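Long-range contacts in phosphoribosylaminoimidazole carboxylase, ATPase subunit (Bacillus anthracis, PDB 3V4S), which probably catalyses the ATP-dependent carboxylation of aminoimidazole ribonucleotide with bicarbonate to N5-carboxyaminoimidazole ribonucleotide in purine biosynthesis: residues Q105-T110 with L275-H280; V199-S204 with G256-E261; S238-A243 with D267-I272. One frame throughout, in Å; residues are numbered along the deposited sequence.

Contact 1: residues Q105-T110 with L275-H280; sequences QLLSKT and LAPRPH. With MG (magnesium ion), chain H; CO3 (carbonate ion), chain I.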
loop_
_atom_site.group_PDB
_atom_site.type_symbol
_atom_site.label_atom_id
_atom_site.label_comp_id
_atom_site.label_asym_id
_atom_site.label_seq_id
_atom_site.Cartn_x
_atom_site.Cartn_y
_atom_site.Cartn_z
ATOM N N GLN B 105 -24.129 18.345 -0.072
ATOM C CA GLN B 105 -25.436 17.768 -0.400
ATOM C C GLN B 105 -25.549 16.276 -0.100
ATOM O O GLN B 105 -26.483 15.841 0.579
ATOM C CB GLN B 105 -25.760 18.012 -1.879
ATOM C CG GLN B 105 -26.166 19.435 -2.212
ATOM C CD GLN B 105 -27.657 19.642 -2.057
ATOM O OE1 GLN B 105 -28.433 19.359 -2.974
ATOM N NE2 GLN B 105 -28.071 20.131 -0.891
ATOM N N LEU B 106 -24.608 15.488 -0.620
ATOM C CA LEU B 106 -24.697 14.034 -0.491
ATOM C C LEU B 106 -24.637 13.613 0.973
ATOM O O LEU B 106 -25.370 12.737 1.417
ATOM C CB LEU B 106 -23.599 13.335 -1.296
ATOM C CG LEU B 106 -23.568 11.803 -1.176
ATOM C CD1 LEU B 106 -24.937 11.200 -1.429
ATOM C CD2 LEU B 106 -22.567 11.198 -2.142
ATOM N N LEU B 107 -23.750 14.255 1.708
ATOM C CA LEU B 107 -23.552 13.965 3.109
ATOM C C LEU B 107 -24.855 14.184 3.899
ATOM O O LEU B 107 -25.267 13.329 4.678
ATOM C CB LEU B 107 -22.405 14.836 3.627
ATOM C CG LEU B 107 -21.826 14.715 5.039
ATOM C CD1 LEU B 107 -22.638 15.596 5.978
ATOM C CD2 LEU B 107 -21.709 13.279 5.538
ATOM N N SER B 108 -25.506 15.317 3.666
ATOM C CA SER B 108 -26.725 15.664 4.398
ATOM C C SER B 108 -27.842 14.659 4.117
ATOM O O SER B 108 -28.607 14.319 5.016
ATOM C CB SER B 108 -27.167 17.099 4.080
ATOM O OG SER B 108 -27.885 17.152 2.859
ATOM N N LYS B 109 -27.912 14.158 2.885
ATOM C CA LYS B 109 -28.908 13.147 2.542
ATOM C C LYS B 109 -28.644 11.791 3.199
ATOM O O LYS B 109 -29.594 11.119 3.617
ATOM C CB LYS B 109 -29.034 12.963 1.030
ATOM C CG LYS B 109 -29.604 14.146 0.273
ATOM C CD LYS B 109 -29.572 13.848 -1.218
ATOM C CE LYS B 109 -29.777 15.103 -2.036
ATOM N NZ LYS B 109 -29.697 14.773 -3.482
ATOM N N THR B 110 -27.371 11.388 3.304
ATOM C CA THR B 110 -27.037 10.045 3.793
ATOM C C THR B 110 -26.946 9.966 5.319
ATOM O O THR B 110 -26.966 8.868 5.895
ATOM C CB THR B 110 -25.716 9.516 3.188
ATOM O OG1 THR B 110 -24.656 10.408 3.532
ATOM C CG2 THR B 110 -25.810 9.415 1.684
ATOM N N LEU B 275 -26.595 3.973 2.891
ATOM C CA LEU B 275 -25.496 4.527 2.129
ATOM C C LEU B 275 -24.472 5.186 3.071
ATOM O O LEU B 275 -24.840 5.732 4.103
ATOM C CB LEU B 275 -26.035 5.563 1.145
ATOM C CG LEU B 275 -27.202 5.128 0.249
ATOM C CD1 LEU B 275 -27.729 6.311 -0.548
ATOM C CD2 LEU B 275 -26.801 3.983 -0.672
ATOM N N ALA B 276 -23.195 5.138 2.694
ATOM C CA ALA B 276 -22.133 5.910 3.379
ATOM C C ALA B 276 -21.265 6.631 2.328
ATOM O O ALA B 276 -20.655 5.980 1.482
ATOM C CB ALA B 276 -21.281 4.998 4.257
ATOM N N PRO B 277 -21.220 7.974 2.373
ATOM C CA PRO B 277 -20.492 8.766 1.389
ATOM C C PRO B 277 -18.992 8.859 1.709
ATOM O O PRO B 277 -18.441 9.953 1.792
ATOM C CB PRO B 277 -21.152 10.141 1.501
ATOM C CG PRO B 277 -21.589 10.217 2.913
ATOM C CD PRO B 277 -21.856 8.821 3.400
ATOM N N ARG B 278 -18.356 7.698 1.872
ATOM C CA ARG B 278 -16.960 7.606 2.283
ATOM C C ARG B 278 -16.501 6.154 2.087
ATOM O O ARG B 278 -17.352 5.239 1.963
ATOM C CB ARG B 278 -16.828 7.981 3.768
ATOM C CG ARG B 278 -17.817 7.221 4.657
ATOM C CD ARG B 278 -17.462 7.182 6.138
ATOM N NE ARG B 278 -18.510 6.510 6.899
ATOM C CZ ARG B 278 -18.602 5.192 7.068
ATOM N NH1 ARG B 278 -17.696 4.365 6.535
ATOM N NH2 ARG B 278 -19.609 4.694 7.765
ATOM N N PRO B 279 -15.168 5.925 2.081
ATOM C CA PRO B 279 -14.689 4.543 2.212
ATOM C C PRO B 279 -15.386 3.867 3.396
ATOM O O PRO B 279 -15.732 4.516 4.382
ATOM C CB PRO B 279 -13.183 4.710 2.482
ATOM C CG PRO B 279 -12.831 6.004 1.830
ATOM C CD PRO B 279 -14.053 6.887 1.932
ATOM N N HIS B 280 -15.599 2.570 3.281
ATOM C CA HIS B 280 -16.435 1.835 4.201
ATOM C C HIS B 280 -15.678 0.616 4.627
ATOM O O HIS B 280 -14.875 0.088 3.855
ATOM C CB HIS B 280 -17.690 1.417 3.451
ATOM C CG HIS B 280 -18.785 0.858 4.322
ATOM N ND1 HIS B 280 -18.997 -0.457 4.451
ATOM C CD2 HIS B 280 -19.781 1.493 5.071
ATOM C CE1 HIS B 280 -20.048 -0.668 5.270
ATOM N NE2 HIS B 280 -20.534 0.524 5.636
HETATM MG MG MG H . -26.366 6.599 5.750
HETATM C C CO3 I . -18.606 1.342 8.194
HETATM O O1 CO3 I . -19.580 2.034 8.496
HETATM O O2 CO3 I . -17.628 1.853 7.638
HETATM O O3 CO3 I . -18.611 0.143 8.461
HETATM O O HOH W 1 -27.745 5.648 7.226
HETATM O O HOH W 2 -24.645 6.498 7.026
#
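Pro-277 presses its ring against three residues on one side of helix 105-110, and the apolar part of the contact follows from that. Its CB lies 4.0 Å from CG of Leu-106, while its CG meets CD2 of Leu-107, also at 4.0 Å; both leucine chains run at a slant to the ring. One turn further along, Thr-110 supplies a methyl and a hydroxyl. The methyl CG2 is 3.9 Å from CB of Leu-275, the two chains crossing almost at right angles.

With chi1 at 59°, OG1 of Thr-110 sits between its own N and carbonyl carbon, where it faces the carbonyls of Leu-106 and Leu-107 and also stands 3.1 Å from CG of Pro-277, a close oxygen-to-carbon approach. No backbone pairing joins the segments directly; a magnesium ion does it instead. Thr-110 O binds the metal at 2.4 Å, and Leu-275 O binds it at 2.4 Å, with Glu-116 and two waters as further ligands. Two carbonyls far apart in sequence are thereby fixed by one cation.

Beyond Pro-277, the centre of an inverse gamma turn, the chain lines an anion site. The extended Arg-278 presents its guanidinium edge to a carbonate: NH1 reaches O2 at 2.7 Å (154° at the hydrogen) and NH2 reaches O1 at 2.8 Å (165°). NH1 is also bonded to Pro-279 O, which helps hold the group's orientation. His-280 lays one ring face under the carbonate carbon, offset toward the ring's rim, and Asn-281 N adds a further bond. An anion held by two nitrogens of one guanidinium at its edge and resting against an imidazole face is consistent with the bicarbonate site of an ATP-grasp carboxylase.

Contact 2: residues V199-S204 with G256-E261; sequences VIVIRS and GTLAVE. With MG (magnesium ion), chain G.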
loop_
_atom_site.group_PDB
_atom_site.type_symbol
_atom_site.label_atom_id
_atom_site.label_comp_id
_atom_site.label_asym_id
_atom_site.label_seq_id
_atom_site.Cartn_x
_atom_site.Cartn_y
_atom_site.Cartn_z
ATOM N N VAL B 199 -21.489 -2.773 -2.176
ATOM C CA VAL B 199 -20.819 -2.355 -3.378
ATOM C C VAL B 199 -20.289 -0.953 -3.120
ATOM O O VAL B 199 -21.017 -0.083 -2.591
ATOM C CB VAL B 199 -21.815 -2.316 -4.561
ATOM C CG1 VAL B 199 -21.106 -1.932 -5.835
ATOM C CG2 VAL B 199 -22.473 -3.672 -4.750
ATOM N N ILE B 200 -19.004 -0.759 -3.431
ATOM C CA ILE B 200 -18.352 0.534 -3.301
ATOM C C ILE B 200 -18.230 1.121 -4.697
ATOM O O ILE B 200 -17.624 0.506 -5.583
ATOM C CB ILE B 200 -16.929 0.415 -2.699
ATOM C CG1 ILE B 200 -16.901 -0.385 -1.377
ATOM C CG2 ILE B 200 -16.267 1.783 -2.584
ATOM C CD1 ILE B 200 -17.545 0.242 -0.174
ATOM N N VAL B 201 -18.809 2.294 -4.909
ATOM C CA VAL B 201 -18.745 2.906 -6.217
ATOM C C VAL B 201 -17.950 4.191 -6.078
ATOM O O VAL B 201 -18.098 4.902 -5.090
ATOM C CB VAL B 201 -20.164 3.123 -6.832
ATOM C CG1 VAL B 201 -21.029 4.001 -5.939
ATOM C CG2 VAL B 201 -20.065 3.722 -8.226
ATOM N N ILE B 202 -17.087 4.470 -7.049
ATOM C CA ILE B 202 -16.247 5.664 -7.032
ATOM C C ILE B 202 -16.531 6.482 -8.263
ATOM O O ILE B 202 -16.633 5.926 -9.353
ATOM C CB ILE B 202 -14.740 5.311 -7.078
ATOM C CG1 ILE B 202 -14.402 4.177 -6.097
ATOM C CG2 ILE B 202 -13.900 6.560 -6.863
ATOM C CD1 ILE B 202 -14.212 4.619 -4.657
ATOM N N ARG B 203 -16.651 7.794 -8.100
ATOM C CA ARG B 203 -16.838 8.671 -9.254
ATOM C C ARG B 203 -15.985 9.905 -9.077
ATOM O O ARG B 203 -16.007 10.531 -8.013
ATOM C CB ARG B 203 -18.331 9.023 -9.464
ATOM C CG ARG B 203 -18.639 9.865 -10.708
ATOM C CD ARG B 203 -20.148 10.050 -10.966
ATOM N NE ARG B 203 -20.372 11.077 -11.988
ATOM C CZ ARG B 203 -20.538 12.389 -11.763
ATOM N NH1 ARG B 203 -20.557 12.896 -10.533
ATOM N NH2 ARG B 203 -20.704 13.214 -12.793
ATOM N N SER B 204 -15.200 10.234 -10.102
ATOM C CA SER B 204 -14.284 11.372 -10.035
ATOM C C SER B 204 -15.006 12.667 -10.365
ATOM O O SER B 204 -16.133 12.645 -10.858
ATOM C CB SER B 204 -13.105 11.195 -11.003
ATOM O OG SER B 204 -13.531 11.250 -12.355
ATOM N N GLY B 256 -16.482 11.261 -5.405
ATOM C CA GLY B 256 -15.778 10.574 -4.318
ATOM C C GLY B 256 -16.255 9.144 -4.207
ATOM O O GLY B 256 -16.432 8.465 -5.226
ATOM N N THR B 257 -16.495 8.694 -2.979
ATOM C CA THR B 257 -16.781 7.284 -2.711
ATOM C C THR B 257 -18.188 7.121 -2.161
ATOM O O THR B 257 -18.643 7.931 -1.354
ATOM C CB THR B 257 -15.754 6.699 -1.706
ATOM O OG1 THR B 257 -14.443 6.829 -2.258
ATOM C CG2 THR B 257 -16.026 5.212 -1.405
ATOM N N LEU B 258 -18.873 6.069 -2.601
ATOM C CA LEU B 258 -20.155 5.713 -2.021
ATOM C C LEU B 258 -20.201 4.216 -1.762
ATOM O O LEU B 258 -19.980 3.414 -2.672
ATOM C CB LEU B 258 -21.310 6.150 -2.934
ATOM C CG LEU B 258 -22.759 5.990 -2.476
ATOM C CD1 LEU B 258 -23.081 6.881 -1.273
ATOM C CD2 LEU B 258 -23.658 6.331 -3.653
ATOM N N ALA B 259 -20.453 3.865 -0.504
ATOM C CA ALA B 259 -20.641 2.492 -0.096
ATOM C C ALA B 259 -22.151 2.272 -0.036
ATOM O O ALA B 259 -22.869 3.058 0.601
ATOM C CB ALA B 259 -20.014 2.243 1.279
ATOM N N VAL B 260 -22.612 1.197 -0.686
ATOM C CA VAL B 260 -24.034 0.848 -0.753
ATOM C C VAL B 260 -24.234 -0.499 -0.081
ATOM O O VAL B 260 -23.768 -1.519 -0.598
ATOM C CB VAL B 260 -24.534 0.800 -2.222
ATOM C CG1 VAL B 260 -26.044 0.577 -2.284
ATOM C CG2 VAL B 260 -24.164 2.088 -2.957
ATOM N N GLU B 261 -24.908 -0.506 1.072
ATOM C CA GLU B 261 -25.250 -1.755 1.749
ATOM C C GLU B 261 -26.605 -2.261 1.262
ATOM O O GLU B 261 -27.563 -1.481 1.154
ATOM C CB GLU B 261 -25.344 -1.560 3.260
ATOM C CG GLU B 261 -24.063 -1.138 3.950
ATOM C CD GLU B 261 -24.226 -1.077 5.463
ATOM O OE1 GLU B 261 -25.275 -1.514 6.018
ATOM O OE2 GLU B 261 -23.309 -0.588 6.120
HETATM MG MG MG G . -24.892 -0.877 8.200
HETATM O O HOH W 3 -24.395 -2.712 8.700
#
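The central antiparallel sheet of the ATP-grasp fold contains this strand pair, 199-203 against 256-261, and its far end runs into the nucleotide-metal site. The strand directions differ by 158° and the axes approach to 4.7 Å, which marks an antiparallel pair. Val-199 with Val-260, Val-201 with Leu-258 and Arg-203 with Gly-256 are hydrogen-bonded pairs, each joined by two N-H to O bonds. The Arg-203 end is tight: Gly-256 N gives to Arg-203 O at 2.7 Å and 178°. In the middle, Val-201 N meets Leu-258 O at 2.8 Å and 171°, in the carbonyl plane.

Between them, Ile-200 faces Ala-259 and Ile-202 faces Thr-257 as non-hydrogen-bonded pairs, all four side chains on one face; the unbroken succession of the two kinds shows a regular register. CD1 of Ile-200 is 3.5 Å from CB of Ala-259, a tight carbon-carbon approach. Its CG2 touches CG2 of Thr-257 at 3.6 Å, the threonine branch that lies anti to its backbone N. Ile-202 lies alongside Thr-257, its CD1 3.3 Å from OG1; that hydroxyl is bonded to His-298 ND1. Helix 294-303 and His-280 cover this face.

On the face of Val-199, Val-201, Leu-258 and Val-260, CG1 of Val-201 rests on CB of Leu-258 at 3.7 Å, both chains pointing the same way. Helix 235-251 packs against this side.

Just past the last pair, Glu-261 stretches its chain out to a magnesium ion next to Glu-274 and the bound ATP. OE1 binds the metal at 2.3 Å, with OE2 a longer, weaker second contact. Asn-273 ND2 holds OE1 as well. The strand pairing probably helps to place the carboxylate, while Glu-274 and other ligands share in fixing the ion.

Contact 3: residues S238-A243 with D267-I272; sequences SQKAIA and DGEIYI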
loop_
_atom_site.group_PDB
_atom_site.type_symbol
_atom_site.label_atom_id
_atom_site.label_comp_id
_atom_site.label_asym_id
_atom_site.label_seq_id
_atom_site.Cartn_x
_atom_site.Cartn_y
_atom_site.Cartn_z
ATOM N N SER B 238 -24.985 -10.107 -8.822
ATOM C CA SER B 238 -23.837 -9.193 -8.917
ATOM C C SER B 238 -24.078 -8.078 -9.912
ATOM O O SER B 238 -23.885 -6.913 -9.584
ATOM C CB SER B 238 -22.540 -9.933 -9.304
ATOM O OG SER B 238 -22.250 -10.944 -8.363
ATOM N N GLN B 239 -24.492 -8.438 -11.126
ATOM C CA GLN B 239 -24.795 -7.451 -12.165
ATOM C C GLN B 239 -25.891 -6.494 -11.693
ATOM O O GLN B 239 -25.871 -5.289 -12.007
ATOM C CB GLN B 239 -25.214 -8.140 -13.481
ATOM C CG GLN B 239 -24.155 -9.072 -14.074
ATOM C CD GLN B 239 -24.680 -9.905 -15.251
ATOM O OE1 GLN B 239 -25.838 -10.332 -15.267
ATOM N NE2 GLN B 239 -23.821 -10.135 -16.241
ATOM N N LYS B 240 -26.840 -7.032 -10.932
ATOM C CA LYS B 240 -27.918 -6.213 -10.389
ATOM C C LYS B 240 -27.379 -5.269 -9.308
ATOM O O LYS B 240 -27.591 -4.058 -9.373
ATOM C CB LYS B 240 -29.056 -7.066 -9.837
ATOM C CG LYS B 240 -30.323 -6.238 -9.634
ATOM C CD LYS B 240 -31.343 -6.940 -8.762
ATOM C CE LYS B 240 -32.307 -7.764 -9.590
ATOM N NZ LYS B 240 -33.237 -8.453 -8.659
ATOM N N ALA B 241 -26.671 -5.830 -8.330
ATOM C CA ALA B 241 -26.015 -5.013 -7.296
ATOM C C ALA B 241 -25.167 -3.889 -7.914
ATOM O O ALA B 241 -25.310 -2.717 -7.538
ATOM C CB ALA B 241 -25.189 -5.895 -6.371
ATOM N N ILE B 242 -24.332 -4.238 -8.900
ATOM C CA ILE B 242 -23.491 -3.263 -9.604
ATOM C C ILE B 242 -24.296 -2.171 -10.339
ATOM O O ILE B 242 -23.986 -0.971 -10.212
ATOM C CB ILE B 242 -22.467 -3.966 -10.544
ATOM C CG1 ILE B 242 -21.405 -4.695 -9.705
ATOM C CG2 ILE B 242 -21.779 -2.960 -11.462
ATOM C CD1 ILE B 242 -20.673 -5.803 -10.438
ATOM N N ALA B 243 -25.308 -2.579 -11.117
ATOM C CA ALA B 243 -26.221 -1.635 -11.767
ATOM C C ALA B 243 -26.852 -0.665 -10.750
ATOM O O ALA B 243 -26.883 0.541 -10.989
ATOM C CB ALA B 243 -27.309 -2.384 -12.540
ATOM N N ASP B 267 -35.327 -14.810 -3.553
ATOM C CA ASP B 267 -35.869 -14.712 -4.906
ATOM C C ASP B 267 -35.050 -13.777 -5.803
ATOM O O ASP B 267 -35.477 -13.433 -6.904
ATOM C CB ASP B 267 -37.342 -14.288 -4.863
ATOM C CG ASP B 267 -37.535 -12.894 -4.307
ATOM O OD1 ASP B 267 -36.725 -12.454 -3.464
ATOM O OD2 ASP B 267 -38.508 -12.235 -4.713
ATOM N N GLY B 268 -33.876 -13.368 -5.329
ATOM C CA GLY B 268 -32.974 -12.534 -6.123
ATOM C C GLY B 268 -33.323 -11.058 -6.162
ATOM O O GLY B 268 -32.825 -10.325 -7.012
ATOM N N GLU B 269 -34.182 -10.618 -5.251
ATOM C CA GLU B 269 -34.478 -9.194 -5.101
ATOM C C GLU B 269 -33.435 -8.525 -4.193
ATOM O O GLU B 269 -32.929 -9.153 -3.256
ATOM C CB GLU B 269 -35.883 -9.006 -4.530
ATOM C CG GLU B 269 -37.002 -9.293 -5.522
ATOM C CD GLU B 269 -37.259 -8.131 -6.461
ATOM O OE1 GLU B 269 -37.629 -7.042 -5.971
ATOM O OE2 GLU B 269 -37.093 -8.303 -7.688
ATOM N N ILE B 270 -33.107 -7.267 -4.486
ATOM C CA ILE B 270 -32.175 -6.482 -3.669
ATOM C C ILE B 270 -32.843 -5.236 -3.049
ATOM O O ILE B 270 -33.427 -4.408 -3.763
ATOM C CB ILE B 270 -30.925 -6.053 -4.482
ATOM C CG1 ILE B 270 -29.981 -7.245 -4.689
ATOM C CG2 ILE B 270 -30.190 -4.914 -3.791
ATOM C CD1 ILE B 270 -28.894 -6.998 -5.719
ATOM N N TYR B 271 -32.746 -5.128 -1.721
ATOM C CA TYR B 271 -33.175 -3.942 -0.975
ATOM C C TYR B 271 -31.959 -3.127 -0.544
ATOM O O TYR B 271 -30.984 -3.696 -0.051
ATOM C CB TYR B 271 -33.981 -4.359 0.256
ATOM C CG TYR B 271 -35.301 -4.989 -0.108
ATOM C CD1 TYR B 271 -35.428 -6.377 -0.208
ATOM C CD2 TYR B 271 -36.416 -4.197 -0.395
ATOM C CE1 TYR B 271 -36.635 -6.962 -0.565
ATOM C CE2 TYR B 271 -37.632 -4.770 -0.757
ATOM C CZ TYR B 271 -37.732 -6.152 -0.838
ATOM O OH TYR B 271 -38.927 -6.735 -1.189
ATOM N N ILE B 272 -32.010 -1.815 -0.762
ATOM C CA ILE B 272 -30.971 -0.924 -0.286
ATOM C C ILE B 272 -31.193 -0.679 1.208
ATOM O O ILE B 272 -32.282 -0.242 1.614
ATOM C CB ILE B 272 -30.954 0.418 -1.040
ATOM C CG1 ILE B 272 -30.971 0.216 -2.568
ATOM C CG2 ILE B 272 -29.718 1.214 -0.646
ATOM C CD1 ILE B 272 -29.861 -0.674 -3.110
HETATM O O HOH W 4 -34.415 -6.127 -6.593
#
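Lys-240 leaves helix 235-251 with CG opposite its own N (chi1 -164°) and then bends at chi3 (-91°), a turn that carries NZ toward the loop at Gly-268; Ile-270, with CG1 anti to its carbonyl carbon, sends that branch and its terminal methyl the other way, back toward the helix. The lysine chain and the isoleucine branch thus run antiparallel alongside each other. In fold terms, a helix of the ATP-grasp domain is laid against the start of edge strand 270-276, whose hairpin partner is strand 256-264.

The apolar evidence centres on one methyl. CD1 of Ile-270 is 3.6 Å from the backbone N of Ala-241. The same methyl also touches CB of Ala-241 and CD of Lys-240, so it is set down on the helix surface between the lysine's aliphatic part and the alanine. Met-262 of strand 256-264 touches both Ala-241 and Ile-270, extending the same apolar layer.

At the polar end, NZ of Lys-240 donates to the carbonyl oxygen of Gly-268 at 2.5 Å, a value so short that the exact length is doubtful. The donor lies 22° out of the carbonyl plane. Gly-268 has a positive phi, and its carbonyl oxygen is the one the lysine reaches. Glu-269, folded back at chi2, contributes a long salt bridge, with OE2 4.0 Å from NZ of Lys-240, probably a modest electrostatic pull. A water completes the arrangement: it accepts a weak bond from NZ of Lys-240 at 3.3 Å and a firmer one from the backbone N of Ile-270 at 2.7 Å.

From the N terminus, helix 105-110 comes first, and contact 1 closes the longest loop when the chain returns to it at 275-280. Everything in the other two contacts falls within that span. Segment 199-204 comes next, then helix segment 238-243, then 256-261, which closes contact 2, and finally 267-272, which closes contact 3; those two loops therefore cross. Contacts 1 and 2 touch through neighbouring strands 256-264 and 270-276, and contacts 1 and 3 share the latter strand. Val-199 of contact 2 also packs on Ala-241 of contact 3. Together they tie the preATP-grasp helix, the central sheet and helix 235-251.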